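Local coordinates for geranyltranstransferase (Stenotrophomonas maltophilia, PDB 7LBJ), which probably catalyses the magnesium-dependent condensation of isoprenyl diphosphates into longer prenyl diphosphates such as farnesyl diphosphate, at residues E206-Q211 and A279-E284; A272-I277 and A290-A295. All blocks are in the same frame, centred on the assembly; numbering follows the deposited sequence.

Interaction 1 and interaction 2 lie side by side on the same side of this mainly helical chain, their centres about 13 Å apart. Segments 272-277 and 279-284 follow one another, as the end of helix 260-277 and the loop after it, and 290-295 lies on the next helix. Interaction 1 is a surface contact in which that loop reaches the start of helix 206-233 through two hydrogen bonds that meet at one phenol oxygen, one of them doubtfully short. Interaction 2 is partly buried and joins helices 260-277 and 286-297 by a methionine-alanine contact with a glutamine amide at its rim. The two contacts meet where Q211 O packs against I277 CG2, and helix 206-233 also lies against M274.

Interaction 1 of 2, residues E206-Q211 and A279-E284; sequences EPQLAQ and ARYGEE
Y281 reaches from the loop between helices 260-277 and 286-297 to the start of helix 206-233, where Q208 and Q211 take hold of its hydroxyl. This surface contact ties the loop of the C-terminal helical hairpin to helix 206-233. The CB of Y281 already points at that helix, and with CG beside the backbone N (chi1 -71°) the ring extends across the gap. On the way out, the ring passes E284 OE2, which lies in the ring plane and also accepts a hydrogen bond from G282 N (3.1 Å). Farther along, Y281 CE1 comes to 3.4 Å from Q211 OE1, while Y281 CE2 sits 3.5 Å from Q208 NE2, so the two amides arrive at different edges of the ring. At the tip, OH meets both. Q208 NE2 donates to Y281 OH over 2.9 Å, with an N-H...O angle of 158° and the oxygen near the amide plane; this amide lies within 24° of the ring plane. Q211 heads toward the tyrosine from the opposite direction, its amide turned steeply to the ring, and Q211 OE1 lies a very short 2.5 Å from Y281 OH, a length best not taken literally. Behind the ring, the carbonyls of Y281 and G282 are held by the guanidinium of R289. As modelled, the hydroxyl accepts from Q208 and probably donates to Q211; the link between these two segments is thus polar, made by one hydroxyl and two amides, while L66 and F67 add apolar contacts beside it.

Interaction 2 of 2, residues A272-I277 and A290-A295; sequences ARMQSI and ALATLA
M274 and A292 meet inside an antiparallel helical hairpin, made of helix 260-277, a loop and helix 286-297 in the mainly helical isoprenoid synthase fold. The two helix segments run almost exactly opposite to each other, at 178°, with 9.9 Å between their axes. M274 and A292 are also the residues whose CA atoms come nearest across the hairpin, 6.7 Å apart.

The close-packed part lies on the inner side. M274 sets out toward the partner helix and lays CB, SD and CE against the A292 methyl: M274 CB is 4.0 Å from A292 CB, M274 SD comes to 3.7 Å from A292 CB, and M274 CE returns to 3.8 Å from the same A292 CB. That return is the work of the last torsion (chi3 -67°), which bends CE back over the alanine instead of letting it run past. The thioether is buried, and its neighbours include F215, A218 and L219 of helix 206-233, so this one methionine joins three helices. L291, one residue before A292, leads away from helix 260-277 to F15 and helix 55-65.

The partly exposed side is looser. Q275 bends at chi2, which brings NE2 against the A292 methyl, with Q275 NE2 lying 3.6 Å from A292 CB. T293 stands beside it, the two side chains crossing at about a right angle, but no hydrogen bond joins them. Both turn instead to the same acceptor, the carbonyl of R289: Q275 NE2 bonds to it from across the hairpin and T293 OG1 from within its own helix, leaving Q275 NE2 and T293 OG1 3.9 Å apart.

Interaction 1 of 2, residues E206-Q211 and A279-E284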
loop_
_atom_site.group_PDB
_atom_site.type_symbol
_atom_site.label_atom_id
_atom_site.label_comp_id
_atom_site.label_asym_id
_atom_site.label_seq_id
_atom_site.Cartn_x
_atom_site.Cartn_y
_atom_site.Cartn_z
ATOM N N GLU A 206 20.115 -7.470 17.131
ATOM C CA GLU A 206 18.809 -7.820 17.690
ATOM C C GLU A 206 18.617 -7.416 19.147
ATOM O O GLU A 206 17.505 -6.962 19.483
ATOM C CB GLU A 206 18.556 -9.324 17.521
ATOM C CG GLU A 206 19.299 -9.930 16.360
ATOM C CD GLU A 206 18.930 -11.378 16.146
ATOM O OE1 GLU A 206 17.738 -11.687 16.340
ATOM O OE2 GLU A 206 19.823 -12.193 15.786
ATOM N N PRO A 207 19.596 -7.572 20.056
ATOM C CA PRO A 207 19.340 -7.159 21.445
ATOM C C PRO A 207 19.073 -5.679 21.569
ATOM O O PRO A 207 18.188 -5.268 22.320
ATOM C CB PRO A 207 20.620 -7.580 22.179
ATOM C CG PRO A 207 21.136 -8.708 21.377
ATOM C CD PRO A 207 20.869 -8.315 19.955
ATOM N N GLN A 208 19.810 -4.860 20.825
ATOM C CA GLN A 208 19.537 -3.437 20.838
ATOM C C GLN A 208 18.227 -3.101 20.136
ATOM O O GLN A 208 17.535 -2.154 20.527
ATOM C CB GLN A 208 20.686 -2.703 20.179
ATOM C CG GLN A 208 20.777 -1.321 20.647
ATOM C CD GLN A 208 22.083 -0.701 20.275
ATOM O OE1 GLN A 208 22.894 -1.306 19.555
ATOM N NE2 GLN A 208 22.310 0.521 20.758
ATOM N N LEU A 209 17.871 -3.842 19.089
ATOM C CA LEU A 209 16.559 -3.633 18.484
ATOM C C LEU A 209 15.455 -3.913 19.489
ATOM O O LEU A 209 14.465 -3.176 19.552
ATOM C CB LEU A 209 16.392 -4.515 17.234
ATOM C CG LEU A 209 17.292 -4.069 16.083
ATOM C CD1 LEU A 209 17.360 -5.126 15.021
ATOM C CD2 LEU A 209 16.720 -2.782 15.498
ATOM N N ALA A 210 15.605 -4.981 20.286
ATOM C CA ALA A 210 14.565 -5.324 21.250
ATOM C C ALA A 210 14.471 -4.282 22.353
ATOM O O ALA A 210 13.377 -3.935 22.815
ATOM C CB ALA A 210 14.847 -6.707 21.843
ATOM N N GLN A 211 15.609 -3.781 22.803
ATOM C CA GLN A 211 15.595 -2.728 23.817
ATOM C C GLN A 211 14.888 -1.469 23.300
ATOM O O GLN A 211 14.029 -0.887 23.982
ATOM C CB GLN A 211 17.040 -2.440 24.219
ATOM C CG GLN A 211 17.251 -1.266 25.155
ATOM C CD GLN A 211 18.734 -0.949 25.238
ATOM O OE1 GLN A 211 19.299 -0.394 24.306
ATOM N NE2 GLN A 211 19.381 -1.369 26.313
ATOM N N ALA A 279 18.709 4.781 29.895
ATOM C CA ALA A 279 19.522 5.483 30.885
ATOM C C ALA A 279 21.022 5.261 30.693
ATOM O O ALA A 279 21.821 6.106 31.107
ATOM C CB ALA A 279 19.098 5.066 32.301
ATOM N N ARG A 280 21.431 4.167 30.059
ATOM C CA ARG A 280 22.859 3.896 29.976
ATOM C C ARG A 280 23.533 4.562 28.783
ATOM O O ARG A 280 24.768 4.577 28.723
ATOM C CB ARG A 280 23.105 2.389 29.936
ATOM C CG ARG A 280 22.864 1.711 31.285
ATOM C CD ARG A 280 22.962 0.213 31.138
ATOM N NE ARG A 280 22.707 -0.488 32.389
ATOM C CZ ARG A 280 22.328 -1.757 32.458
ATOM N NH1 ARG A 280 22.090 -2.463 31.363
ATOM N NH2 ARG A 280 22.194 -2.333 33.652
ATOM N N TYR A 281 22.761 5.120 27.853
ATOM C CA TYR A 281 23.326 5.782 26.689
ATOM C C TYR A 281 23.897 7.143 27.066
ATOM O O TYR A 281 23.511 7.759 28.064
ATOM C CB TYR A 281 22.267 5.983 25.610
ATOM C CG TYR A 281 21.814 4.722 24.892
ATOM C CD1 TYR A 281 20.774 3.950 25.399
ATOM C CD2 TYR A 281 22.402 4.323 23.689
ATOM C CE1 TYR A 281 20.352 2.804 24.757
ATOM C CE2 TYR A 281 21.972 3.180 23.030
ATOM C CZ TYR A 281 20.949 2.428 23.572
ATOM O OH TYR A 281 20.506 1.286 22.939
ATOM N N GLY A 282 24.818 7.622 26.236
ATOM C CA GLY A 282 25.327 8.970 26.348
ATOM C C GLY A 282 24.458 9.935 25.568
ATOM O O GLY A 282 23.283 9.675 25.285
ATOM N N GLU A 283 25.068 11.059 25.187
ATOM C CA GLU A 283 24.335 12.137 24.534
ATOM C C GLU A 283 23.691 11.708 23.235
ATOM O O GLU A 283 22.762 12.374 22.776
ATOM C CB GLU A 283 25.258 13.317 24.241
ATOM C CG GLU A 283 25.260 14.357 25.319
ATOM C CD GLU A 283 26.252 15.440 25.025
ATOM O OE1 GLU A 283 26.061 16.151 24.017
ATOM O OE2 GLU A 283 27.235 15.552 25.780
ATOM N N GLU A 284 24.176 10.627 22.623
ATOM C CA GLU A 284 23.607 10.178 21.363
ATOM C C GLU A 284 22.137 9.800 21.504
ATOM O O GLU A 284 21.417 9.811 20.503
ATOM C CB GLU A 284 24.416 9.001 20.801
ATOM C CG GLU A 284 24.289 7.673 21.586
ATOM C CD GLU A 284 25.193 7.558 22.820
ATOM O OE1 GLU A 284 25.855 8.545 23.200
ATOM O OE2 GLU A 284 25.229 6.463 23.427
#

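Interaction 2 of 2, residues A272-I277 and A290-A295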
loop_
_atom_site.group_PDB
_atom_site.type_symbol
_atom_site.label_atom_id
_atom_site.label_comp_id
_atom_site.label_asym_id
_atom_site.label_seq_id
_atom_site.Cartn_x
_atom_site.Cartn_y
_atom_site.Cartn_z
ATOM N N ALA A 272 8.561 7.745 33.038
ATOM C CA ALA A 272 9.706 7.216 33.761
ATOM C C ALA A 272 10.249 5.964 33.083
ATOM O O ALA A 272 11.468 5.780 32.985
ATOM C CB ALA A 272 9.320 6.918 35.208
ATOM N N ARG A 273 9.358 5.098 32.596
ATOM C CA ARG A 273 9.799 3.866 31.958
ATOM C C ARG A 273 10.659 4.165 30.734
ATOM O O ARG A 273 11.730 3.579 30.554
ATOM C CB ARG A 273 8.590 3.017 31.558
ATOM C CG ARG A 273 8.971 1.583 31.221
ATOM C CD ARG A 273 7.906 0.953 30.342
ATOM N NE ARG A 273 6.614 0.897 31.025
ATOM C CZ ARG A 273 5.524 0.351 30.501
ATOM N NH1 ARG A 273 5.547 -0.232 29.302
ATOM N NH2 ARG A 273 4.385 0.395 31.188
ATOM N N MET A 274 10.212 5.096 29.892
ATOM C CA MET A 274 10.976 5.429 28.693
ATOM C C MET A 274 12.376 5.908 29.052
ATOM O O MET A 274 13.362 5.457 28.461
ATOM C CB MET A 274 10.230 6.476 27.857
ATOM C CG MET A 274 9.036 5.881 27.126
ATOM S SD MET A 274 8.240 7.062 26.021
ATOM C CE MET A 274 7.593 8.238 27.231
ATOM N N GLN A 275 12.490 6.811 30.035
ATOM C CA GLN A 275 13.812 7.314 30.390
ATOM C C GLN A 275 14.698 6.210 30.969
ATOM O O GLN A 275 15.893 6.155 30.662
ATOM C CB GLN A 275 13.687 8.494 31.349
ATOM C CG GLN A 275 12.956 9.719 30.721
ATOM C CD GLN A 275 13.594 10.263 29.426
ATOM O OE1 GLN A 275 14.820 10.355 29.306
ATOM N NE2 GLN A 275 12.749 10.644 28.460
ATOM N N SER A 276 14.130 5.302 31.779
ATOM C CA SER A 276 14.933 4.216 32.354
ATOM C C SER A 276 15.505 3.286 31.286
ATOM O O SER A 276 16.585 2.704 31.484
ATOM C CB SER A 276 14.088 3.391 33.331
ATOM O OG SER A 276 13.210 2.529 32.593
ATOM N N ILE A 277 14.779 3.084 30.184
ATOM C CA ILE A 277 15.241 2.148 29.152
ATOM C C ILE A 277 16.494 2.680 28.482
ATOM O O ILE A 277 17.392 1.907 28.121
ATOM C CB ILE A 277 14.131 1.867 28.121
ATOM C CG1 ILE A 277 12.960 1.146 28.793
ATOM C CG2 ILE A 277 14.655 0.990 26.941
ATOM C CD1 ILE A 277 11.662 1.240 27.994
ATOM N N ALA A 290 14.232 13.217 24.045
ATOM C CA ALA A 290 13.397 14.401 23.914
ATOM C C ALA A 290 12.096 14.106 23.191
ATOM O O ALA A 290 11.099 14.803 23.425
ATOM C CB ALA A 290 14.168 15.525 23.205
ATOM N N LEU A 291 12.080 13.105 22.305
ATOM C CA LEU A 291 10.811 12.684 21.717
ATOM C C LEU A 291 9.912 12.054 22.771
ATOM O O LEU A 291 8.695 12.255 22.758
ATOM C CB LEU A 291 11.046 11.713 20.551
ATOM C CG LEU A 291 11.777 12.307 19.349
ATOM C CD1 LEU A 291 12.142 11.232 18.321
ATOM C CD2 LEU A 291 10.934 13.404 18.701
ATOM N N ALA A 292 10.502 11.310 23.709
ATOM C CA ALA A 292 9.729 10.772 24.822
ATOM C C ALA A 292 9.120 11.897 25.653
ATOM O O ALA A 292 7.939 11.849 26.013
ATOM C CB ALA A 292 10.615 9.870 25.686
ATOM N N THR A 293 9.912 12.926 25.956
ATOM C CA THR A 293 9.386 14.062 26.705
ATOM C C THR A 293 8.281 14.776 25.933
ATOM O O THR A 293 7.265 15.158 26.513
ATOM C CB THR A 293 10.528 15.026 27.040
ATOM O OG1 THR A 293 11.520 14.326 27.808
ATOM C CG2 THR A 293 10.021 16.239 27.821
ATOM N N LEU A 294 8.453 14.962 24.618
ATOM C CA LEU A 294 7.395 15.590 23.824
ATOM C C LEU A 294 6.118 14.759 23.841
ATOM O O LEU A 294 5.015 15.308 23.888
ATOM C CB LEU A 294 7.858 15.797 22.384
ATOM C CG LEU A 294 8.860 16.936 22.179
ATOM C CD1 LEU A 294 9.268 16.984 20.707
ATOM C CD2 LEU A 294 8.301 18.288 22.648
ATOM N N ALA A 295 6.247 13.432 23.800
ATOM C CA ALA A 295 5.057 12.589 23.820
ATOM C C ALA A 295 4.286 12.733 25.128
ATOM O O ALA A 295 3.071 12.514 25.156
ATOM C CB ALA A 295 5.440 11.126 23.582
#